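Local coordinates for protein serine protease MT3772 (Mycobacterium tuberculosis, PDB 3K6Y) that probably cleaves proteins as a chymotrypsin-like serine endopeptidase and is likely required for resistance of the bacterium to acid and oxidative stress, at residues 48-53 with 80-85; 94-99 with 228-233; 150-155 with 170-175. All coordinates share one frame; numbering follows the deposited sequence.

In the fold
Interactions 1 and 2 belong to one six-stranded antiparallel barrel of this chymotrypsin-like protease domain, and interaction 3 to the other; the centres of interactions 1 and 3 lie about 30 Å apart. Interaction 1 joins the first and fourth strands and so closes its barrel, while interaction 2 lays the C-terminal tail on the fifth strand. The two touch through Ser80 with Thr232 and Arg53 with Gly233, and both reach the second subunit. Interaction 3 is a hairpin within the other barrel. All three are partly buried. Backbone bonds dominate interactions 1 and 3; interaction 2 has one backbone bond between its segments and relies on apolar and ring packing.

Interaction 1: 48-53 with 80-85; sequences RSLAPR and SNNVTV
Arg48 and Thr84 form an antiparallel hydrogen-bonded pair, Arg48 N to Thr84 O and Thr84 N to Arg48 O both 2.9 Å, between strands 44-51 and 82-87, whose segments here run antiparallel, 166° between their directions. Ser49 and Val83 follow as a non-hydrogen-bonded pair. Asn81 and Asn82 then both face Leu50 in a classic beta bulge: Leu50 N gives a bent bond (144°) to Asn82 O, and Asn81 N donates to Leu50 O at 2.9 Å.

On the buried face, Ser49 suits a close-packed spot. Its OG, anti to the carbonyl carbon, rests against both methyls of Val83, with CG2 3.7 Å from OG, and its CB meets Ser80 CB. The Ser80 hydroxyl is hydrogen-bonded to Val77 O, and that of Ser49 weakly to Val76 O. Ala51, buried and with only a methyl to place, sets its CB against Ser80 CA.

On the face of Arg48, Leu50, Asn82 and Thr84, the side chains of Leu50 and Asn82 run alongside each other, Leu50 CD1 against Asn82 CB. Asn82 CG stands anti to its own N (chi1 -176°), and OD1 takes a proton from a water that also donates to Arg48 O and lies 2.8 Å from Thr84 OG1. The Arg48 guanidinium leaves the contact for a salt bridge with Glu59. Beyond the strand, Arg53 NH1 and Ser80 O share a second water, 2.9 Å from NH1 and in the guanidinium plane; NH1 also bonds Gly233 O, and NH2 pairs with Asp163 of the second subunit.

Closing the barrel therefore rests on backbone bonds, with small serine and valine side chains packed inside, the serine hydroxyls turned to backbone carbonyls, and water-linked polar groups outside; the bulge accommodates the extra residue where strand pairing ends.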
loop_
_atom_site.group_PDB
_atom_site.type_symbol
_atom_site.label_atom_id
_atom_site.label_comp_id
_atom_site.label_asym_id
_atom_site.label_seq_id
_atom_site.Cartn_x
_atom_site.Cartn_y
_atom_site.Cartn_z
ATOM N N ARG A 48 -11.215 4.183 -14.299
ATOM C CA ARG A 48 -10.674 2.908 -14.777
ATOM C C ARG A 48 -9.217 2.832 -14.366
ATOM O O ARG A 48 -8.418 3.707 -14.707
ATOM C CB ARG A 48 -10.777 2.826 -16.300
ATOM C CG ARG A 48 -10.352 1.514 -16.887
ATOM C CD ARG A 48 -10.752 1.493 -18.364
ATOM N NE ARG A 48 -10.066 0.418 -19.078
ATOM C CZ ARG A 48 -10.664 -0.650 -19.585
ATOM N NH1 ARG A 48 -11.985 -0.788 -19.489
ATOM N NH2 ARG A 48 -9.936 -1.568 -20.204
ATOM N N SER A 49 -8.867 1.765 -13.660
ATOM C CA SER A 49 -7.518 1.609 -13.101
ATOM C C SER A 49 -6.912 0.313 -13.600
ATOM O O SER A 49 -7.479 -0.773 -13.400
ATOM C CB SER A 49 -7.565 1.629 -11.582
ATOM O OG SER A 49 -8.216 2.830 -11.122
ATOM N N LEU A 50 -5.772 0.409 -14.264
ATOM C CA LEU A 50 -5.047 -0.781 -14.730
ATOM C C LEU A 50 -4.277 -1.308 -13.544
ATOM O O LEU A 50 -3.517 -0.568 -12.907
ATOM C CB LEU A 50 -4.081 -0.421 -15.859
ATOM C CG LEU A 50 -4.719 0.320 -17.034
ATOM C CD1 LEU A 50 -3.671 0.577 -18.092
ATOM C CD2 LEU A 50 -5.913 -0.449 -17.605
ATOM N N ALA A 51 -4.461 -2.590 -13.245
ATOM C CA ALA A 51 -3.832 -3.191 -12.081
ATOM C C ALA A 51 -3.173 -4.520 -12.465
ATOM O O ALA A 51 -3.597 -5.593 -12.014
ATOM C CB ALA A 51 -4.837 -3.370 -10.950
ATOM N N PRO A 52 -2.106 -4.437 -13.264
ATOM C CA PRO A 52 -1.408 -5.685 -13.633
ATOM C C PRO A 52 -0.885 -6.468 -12.419
ATOM O O PRO A 52 -0.819 -7.696 -12.492
ATOM C CB PRO A 52 -0.267 -5.199 -14.546
ATOM C CG PRO A 52 -0.098 -3.719 -14.240
ATOM C CD PRO A 52 -1.508 -3.260 -13.919
ATOM N N ARG A 53 -0.554 -5.809 -11.307
ATOM C CA ARG A 53 -0.097 -6.543 -10.135
ATOM C C ARG A 53 -1.203 -7.469 -9.629
ATOM O O ARG A 53 -0.939 -8.501 -9.002
ATOM C CB ARG A 53 0.292 -5.566 -9.032
ATOM C CG ARG A 53 1.741 -5.190 -8.942
ATOM C CD ARG A 53 2.053 -4.665 -7.537
ATOM N NE ARG A 53 1.500 -3.328 -7.302
ATOM C CZ ARG A 53 0.912 -2.938 -6.169
ATOM N NH1 ARG A 53 0.489 -1.692 -6.062
ATOM N NH2 ARG A 53 0.728 -3.776 -5.149
ATOM N N SER A 80 -3.316 -0.601 -8.287
ATOM C CA SER A 80 -3.193 -0.189 -9.667
ATOM C C SER A 80 -1.912 0.567 -9.936
ATOM O O SER A 80 -1.269 1.081 -9.017
ATOM C CB SER A 80 -4.362 0.710 -10.055
ATOM O OG SER A 80 -4.321 1.978 -9.417
ATOM N N ASN A 81 -1.570 0.698 -11.213
ATOM C CA ASN A 81 -0.446 1.555 -11.588
ATOM C C ASN A 81 -0.783 2.590 -12.652
ATOM O O ASN A 81 0.104 3.317 -13.095
ATOM C CB ASN A 81 0.809 0.761 -11.965
ATOM C CG ASN A 81 0.666 0.041 -13.268
ATOM O OD1 ASN A 81 -0.403 0.017 -13.885
ATOM N ND2 ASN A 81 1.769 -0.561 -13.718
ATOM N N ASN A 82 -2.062 2.694 -13.011
ATOM C CA ASN A 82 -2.503 3.707 -13.950
ATOM C C ASN A 82 -3.973 3.969 -13.692
ATOM O O ASN A 82 -4.749 3.013 -13.616
ATOM C CB ASN A 82 -2.290 3.243 -15.399
ATOM C CG ASN A 82 -2.637 4.313 -16.392
ATOM O OD1 ASN A 82 -3.741 4.322 -16.935
ATOM N ND2 ASN A 82 -1.726 5.251 -16.594
ATOM N N VAL A 83 -4.362 5.240 -13.559
ATOM C CA VAL A 83 -5.752 5.587 -13.265
ATOM C C VAL A 83 -6.206 6.617 -14.284
ATOM O O VAL A 83 -5.522 7.615 -14.496
ATOM C CB VAL A 83 -5.890 6.150 -11.843
ATOM C CG1 VAL A 83 -7.340 6.567 -11.547
ATOM C CG2 VAL A 83 -5.399 5.158 -10.790
ATOM N N THR A 84 -7.332 6.347 -14.936
ATOM C CA THR A 84 -7.921 7.283 -15.889
ATOM C C THR A 84 -9.311 7.665 -15.395
ATOM O O THR A 84 -10.069 6.819 -14.915
ATOM C CB THR A 84 -8.026 6.647 -17.288
ATOM O OG1 THR A 84 -6.713 6.227 -17.694
ATOM C CG2 THR A 84 -8.546 7.646 -18.316
ATOM N N VAL A 85 -9.630 8.952 -15.517
ATOM C CA VAL A 85 -10.946 9.467 -15.187
ATOM C C VAL A 85 -11.670 9.805 -16.502
ATOM O O VAL A 85 -11.088 10.434 -17.379
ATOM C CB VAL A 85 -10.784 10.737 -14.308
ATOM C CG1 VAL A 85 -12.073 11.544 -14.244
ATOM C CG2 VAL A 85 -10.275 10.333 -12.914
HETATM O O HOH W 1 -6.446 3.577 -16.714
HETATM O O HOH W 2 1.214 0.320 -8.041
#

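Interaction 2: 94-99 with 228-233; sequences ATVVSY and QPVGTG
Val230 N donates to Val96 O at 2.9 Å, a backbone hydrogen bond that joins the irregular segment 228-233 to strand residues 95-99. Pro229 CA adds a CH···O contact to the same oxygen, 3.3 Å away; proline, with no N-H to give, can lie here without leaving a donor to satisfy. A water lies close to both Val97 O and Gln228 O.

Apolar contacts centre on Val230. Its CG2 sits between the backbone N and the carbonyl carbon of its own residue, which brings this methyl to 3.7 Å from Tyr99 CB and close to Val96 CG1, while CG1 touches Val97 O. The other Val96 branch, CG2, crosses the Thr232 side chain at about a right angle and meets its CG2 at 3.9 Å. Branched side chains suit these places because each can touch two neighbours.

The aromatic contact is a CH-pi interaction. Tyr99 CG is anti to the backbone N (chi1 -180°), which swings the ring under the tail, and Thr232 CA stands 4.0 Å from the ring centroid, 10° off the normal. Tyr99 OH lies 3.1 Å from Thr232 O and is hydrogen-bonded to Tyr161 OH. Gly233 follows with positive phi (66°), a backbone shape that favours glycine.

Strand 90-100 is flanked in its barrel by strands 82-87 and 105-109, and a classic beta bulge at Val97 and Ser98 faces Ile107. Thr232 OG1 ties the tail to Ser80 O just before strand 82-87, and the ring of Tyr99 lies near His75 and Asp104 of the predicted catalytic triad.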
loop_
_atom_site.group_PDB
_atom_site.type_symbol
_atom_site.label_atom_id
_atom_site.label_comp_id
_atom_site.label_asym_id
_atom_site.label_seq_id
_atom_site.Cartn_x
_atom_site.Cartn_y
_atom_site.Cartn_z
ATOM N N ALA A 94 -4.938 10.951 -14.444
ATOM C CA ALA A 94 -5.114 11.231 -13.027
ATOM C C ALA A 94 -3.887 10.772 -12.261
ATOM O O ALA A 94 -3.173 9.841 -12.668
ATOM C CB ALA A 94 -6.337 10.560 -12.517
ATOM N N THR A 95 -3.655 11.423 -11.129
ATOM C CA THR A 95 -2.605 11.059 -10.176
ATOM C C THR A 95 -3.281 10.797 -8.835
ATOM O O THR A 95 -4.112 11.592 -8.403
ATOM C CB THR A 95 -1.570 12.240 -10.024
ATOM O OG1 THR A 95 -0.978 12.472 -11.309
ATOM C CG2 THR A 95 -0.472 11.868 -9.052
ATOM N N VAL A 96 -2.899 9.721 -8.156
ATOM C CA VAL A 96 -3.430 9.459 -6.821
ATOM C C VAL A 96 -2.588 10.291 -5.830
ATOM O O VAL A 96 -1.410 10.001 -5.616
ATOM C CB VAL A 96 -3.337 7.962 -6.465
ATOM C CG1 VAL A 96 -3.926 7.732 -5.099
ATOM C CG2 VAL A 96 -4.057 7.103 -7.516
ATOM N N VAL A 97 -3.181 11.328 -5.239
ATOM C CA VAL A 97 -2.436 12.210 -4.347
ATOM C C VAL A 97 -2.764 12.022 -2.882
ATOM O O VAL A 97 -2.034 12.514 -2.016
ATOM C CB VAL A 97 -2.572 13.714 -4.749
ATOM C CG1 VAL A 97 -2.029 13.919 -6.149
ATOM C CG2 VAL A 97 -4.011 14.208 -4.635
ATOM N N SER A 98 -3.841 11.292 -2.593
ATOM C CA SER A 98 -4.158 10.890 -1.224
ATOM C C SER A 98 -4.804 9.521 -1.321
ATOM O O SER A 98 -5.601 9.262 -2.217
ATOM C CB SER A 98 -5.086 11.906 -0.556
ATOM O OG SER A 98 -5.446 11.511 0.747
ATOM N N TYR A 99 -4.443 8.649 -0.393
ATOM C CA TYR A 99 -4.880 7.266 -0.424
ATOM C C TYR A 99 -4.939 6.791 1.017
ATOM O O TYR A 99 -3.912 6.758 1.708
ATOM C CB TYR A 99 -3.914 6.424 -1.269
ATOM C CG TYR A 99 -4.292 4.963 -1.361
ATOM C CD1 TYR A 99 -5.149 4.492 -2.356
ATOM C CD2 TYR A 99 -3.771 4.045 -0.457
ATOM C CE1 TYR A 99 -5.478 3.147 -2.430
ATOM C CE2 TYR A 99 -4.108 2.706 -0.524
ATOM C CZ TYR A 99 -4.963 2.273 -1.503
ATOM O OH TYR A 99 -5.290 0.945 -1.560
ATOM N N GLN A 228 1.891 15.275 -5.315
ATOM C CA GLN A 228 2.785 14.170 -5.664
ATOM C C GLN A 228 2.076 12.833 -5.565
ATOM O O GLN A 228 1.197 12.669 -4.730
ATOM C CB GLN A 228 3.992 14.191 -4.730
ATOM C CG GLN A 228 4.804 15.451 -4.831
ATOM C CD GLN A 228 5.148 15.766 -6.246
ATOM O OE1 GLN A 228 5.737 14.941 -6.962
ATOM N NE2 GLN A 228 4.746 16.955 -6.699
ATOM N N PRO A 229 2.454 11.856 -6.391
ATOM C CA PRO A 229 1.783 10.555 -6.267
ATOM C C PRO A 229 2.128 9.828 -4.976
ATOM O O PRO A 229 3.283 9.830 -4.535
ATOM C CB PRO A 229 2.312 9.755 -7.460
ATOM C CG PRO A 229 3.603 10.407 -7.826
ATOM C CD PRO A 229 3.456 11.883 -7.476
ATOM N N VAL A 230 1.129 9.172 -4.403
ATOM C CA VAL A 230 1.349 8.319 -3.237
ATOM C C VAL A 230 1.108 6.881 -3.770
ATOM O O VAL A 230 0.478 6.702 -4.820
ATOM C CB VAL A 230 0.418 8.732 -2.055
ATOM C CG1 VAL A 230 0.697 10.181 -1.652
ATOM C CG2 VAL A 230 -1.068 8.536 -2.386
ATOM N N GLY A 231 1.555 5.867 -3.083
ATOM C CA GLY A 231 1.272 4.548 -3.680
ATOM C C GLY A 231 -0.200 4.154 -3.593
ATOM O O GLY A 231 -1.001 4.799 -2.894
ATOM N N THR A 232 -0.537 3.044 -4.238
ATOM C CA THR A 232 -1.879 2.478 -4.170
ATOM C C THR A 232 -1.914 1.157 -3.418
ATOM O O THR A 232 -2.898 0.416 -3.502
ATOM C CB THR A 232 -2.471 2.292 -5.549
ATOM O OG1 THR A 232 -1.522 1.555 -6.317
ATOM C CG2 THR A 232 -2.787 3.644 -6.190
ATOM N N GLY A 233 -0.880 0.858 -2.641
ATOM C CA GLY A 233 -0.942 -0.264 -1.716
ATOM C C GLY A 233 -1.045 -1.635 -2.368
ATOM O O GLY A 233 -0.582 -1.875 -3.490
HETATM O O HOH W 3 0.708 13.411 -2.162
#

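Interaction 3: 150-155 with 170-175; sequences REAIRL and DVYTIR
Arg154 and Asp170 form a salt bridge, NH1 to OD1 2.7 Å, on the hairpin of strands 143-157 and 167-175, two neighbouring strands of one barrel in this chymotrypsin-like fold. OD1 lies over a face of the guanidinium, so the link rests on charge with no N-H aimed at it; the Arg154 chain bends at chi2 and chi3 (-138° and 76°) to bring the group back over Asp170.

Backbone bonds pair Ile153 with Val171 in both directions, Ile153 N to Val171 O being 2.8 Å and nearly straight. Thr173 N bonds Glu151 O at 2.9 Å. Past that pair, Arg150 and Glu151 both face Thr173 in a classic beta bulge: Thr173 O takes Arg150 N at 2.8 Å and, weakly, Glu151 N. A water donates to Glu151 OE1 and also lies within hydrogen-bonding distance of Thr173 OG1.

Extended from CG to NE, the Arg150 chain passes over the backbone of Ile174 and gives a weak NE bond to Ile174 O. Arg175 CB lies over one face of the Arg150 guanidinium, toward its rim, and the two guanidinium planes are 9° apart. Arg150 NH1 and Arg175 NH1 are hydrogen-bonded to Ile22 O and Val24 O. Glu207 serves both arginines, its carboxylate forming a salt bridge with Arg175 NE and its backbone O accepting from Arg150 NH2, which probably eases their closeness.

The small methyl of Ala152 rests obliquely against the Tyr172 ring, whose OH reaches Ala125 N. On the other face, beta-branched Val171 touches both Ile153 and Leu155 with its CG2 methyl and packs on Phe199 of strand 194-201. Leu155 CB rests 3.8 Å from Val171 CG2, and Ile153 CG1 presses on that same methyl at 3.3 Å, tighter than usual van der Waals contact.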
loop_
_atom_site.group_PDB
_atom_site.type_symbol
_atom_site.label_atom_id
_atom_site.label_comp_id
_atom_site.label_asym_id
_atom_site.label_seq_id
_atom_site.Cartn_x
_atom_site.Cartn_y
_atom_site.Cartn_z
ATOM N N ARG A 150 -31.645 4.240 5.573
ATOM C CA ARG A 150 -32.093 3.455 6.732
ATOM C C ARG A 150 -31.644 4.113 8.025
ATOM O O ARG A 150 -32.477 4.431 8.866
ATOM C CB ARG A 150 -31.581 2.013 6.673
ATOM C CG ARG A 150 -32.039 1.206 5.490
ATOM C CD ARG A 150 -31.505 -0.202 5.641
ATOM N NE ARG A 150 -31.753 -1.047 4.490
ATOM C CZ ARG A 150 -32.894 -1.699 4.253
ATOM N NH1 ARG A 150 -33.930 -1.554 5.071
ATOM N NH2 ARG A 150 -33.013 -2.476 3.195
ATOM N N GLU A 151 -30.340 4.308 8.208
ATOM C CA GLU A 151 -29.808 4.728 9.492
ATOM C C GLU A 151 -28.366 5.189 9.342
ATOM O O GLU A 151 -27.640 4.648 8.511
ATOM C CB GLU A 151 -29.851 3.518 10.440
ATOM C CG GLU A 151 -29.585 3.779 11.901
ATOM C CD GLU A 151 -29.613 2.496 12.737
ATOM O OE1 GLU A 151 -29.570 1.376 12.162
ATOM O OE2 GLU A 151 -29.666 2.611 13.978
ATOM N N ALA A 152 -27.954 6.166 10.146
ATOM C CA ALA A 152 -26.526 6.460 10.344
ATOM C C ALA A 152 -26.034 5.567 11.487
ATOM O O ALA A 152 -26.637 5.554 12.562
ATOM C CB ALA A 152 -26.320 7.928 10.682
ATOM N N ILE A 153 -24.970 4.802 11.248
ATOM C CA ILE A 153 -24.425 3.861 12.242
ATOM C C ILE A 153 -22.906 4.000 12.321
ATOM O O ILE A 153 -22.291 4.522 11.398
ATOM C CB ILE A 153 -24.764 2.372 11.908
ATOM C CG1 ILE A 153 -24.178 1.942 10.559
ATOM C CG2 ILE A 153 -26.268 2.125 11.954
ATOM C CD1 ILE A 153 -24.059 0.429 10.365
ATOM N N ARG A 154 -22.307 3.522 13.409
ATOM C CA ARG A 154 -20.859 3.377 13.517
ATOM C C ARG A 154 -20.531 1.926 13.226
ATOM O O ARG A 154 -20.882 1.023 14.002
ATOM C CB ARG A 154 -20.363 3.750 14.921
ATOM C CG ARG A 154 -20.278 5.239 15.194
ATOM C CD ARG A 154 -18.994 5.599 15.959
ATOM N NE ARG A 154 -17.829 5.569 15.075
ATOM C CZ ARG A 154 -17.230 6.644 14.562
ATOM N NH1 ARG A 154 -17.662 7.868 14.859
ATOM N NH2 ARG A 154 -16.191 6.492 13.754
ATOM N N LEU A 155 -19.860 1.699 12.103
ATOM C CA LEU A 155 -19.592 0.377 11.580
ATOM C C LEU A 155 -18.155 -0.001 11.899
ATOM O O LEU A 155 -17.231 0.738 11.543
ATOM C CB LEU A 155 -19.774 0.379 10.053
ATOM C CG LEU A 155 -19.591 -0.946 9.305
ATOM C CD1 LEU A 155 -20.751 -1.908 9.596
ATOM C CD2 LEU A 155 -19.431 -0.731 7.802
ATOM N N ASP A 170 -18.123 6.079 10.463
ATOM C CA ASP A 170 -19.523 6.502 10.341
ATOM C C ASP A 170 -20.019 6.209 8.927
ATOM O O ASP A 170 -19.430 6.665 7.942
ATOM C CB ASP A 170 -19.673 8.003 10.621
ATOM C CG ASP A 170 -19.396 8.374 12.068
ATOM O OD1 ASP A 170 -19.628 7.550 12.967
ATOM O OD2 ASP A 170 -18.965 9.517 12.304
ATOM N N VAL A 171 -21.114 5.466 8.845
ATOM C CA VAL A 171 -21.716 5.052 7.598
ATOM C C VAL A 171 -23.209 5.283 7.616
ATOM O O VAL A 171 -23.813 5.344 8.701
ATOM C CB VAL A 171 -21.379 3.578 7.239
ATOM C CG1 VAL A 171 -19.863 3.362 7.268
ATOM C CG2 VAL A 171 -22.106 2.609 8.134
ATOM N N TYR A 172 -23.802 5.410 6.436
ATOM C CA TYR A 172 -25.227 5.173 6.303
ATOM C C TYR A 172 -25.446 3.773 5.784
ATOM O O TYR A 172 -24.740 3.308 4.876
ATOM C CB TYR A 172 -25.877 6.120 5.299
ATOM C CG TYR A 172 -25.851 7.577 5.657
ATOM C CD1 TYR A 172 -26.653 8.084 6.689
ATOM C CD2 TYR A 172 -25.074 8.471 4.926
ATOM C CE1 TYR A 172 -26.651 9.436 6.997
ATOM C CE2 TYR A 172 -25.058 9.830 5.239
ATOM C CZ TYR A 172 -25.854 10.303 6.265
ATOM O OH TYR A 172 -25.858 11.635 6.577
ATOM N N THR A 173 -26.456 3.108 6.342
ATOM C CA THR A 173 -27.071 2.007 5.628
ATOM C C THR A 173 -28.224 2.550 4.810
ATOM O O THR A 173 -28.946 3.437 5.276
ATOM C CB THR A 173 -27.559 0.917 6.576
ATOM O OG1 THR A 173 -28.407 1.508 7.565
ATOM C CG2 THR A 173 -26.366 0.262 7.262
ATOM N N ILE A 174 -28.387 2.037 3.594
ATOM C CA ILE A 174 -29.432 2.498 2.694
ATOM C C ILE A 174 -30.176 1.275 2.178
ATOM O O ILE A 174 -29.630 0.157 2.154
ATOM C CB ILE A 174 -28.873 3.360 1.521
ATOM C CG1 ILE A 174 -27.942 2.536 0.621
ATOM C CG2 ILE A 174 -28.207 4.619 2.063
ATOM C CD1 ILE A 174 -27.458 3.306 -0.592
ATOM N N ARG A 175 -31.433 1.493 1.802
ATOM C CA ARG A 175 -32.149 0.512 1.037
ATOM C C ARG A 175 -31.937 0.856 -0.433
ATOM O O ARG A 175 -32.345 1.935 -0.884
ATOM C CB ARG A 175 -33.640 0.510 1.397
ATOM C CG ARG A 175 -34.366 -0.559 0.638
ATOM C CD ARG A 175 -35.775 -0.776 1.111
ATOM N NE ARG A 175 -36.370 -1.816 0.281
ATOM C CZ ARG A 175 -37.548 -2.390 0.508
ATOM N NH1 ARG A 175 -38.292 -2.012 1.535
ATOM N NH2 ARG A 175 -37.960 -3.336 -0.316
HETATM O O HOH W 4 -29.276 -0.067 9.706
#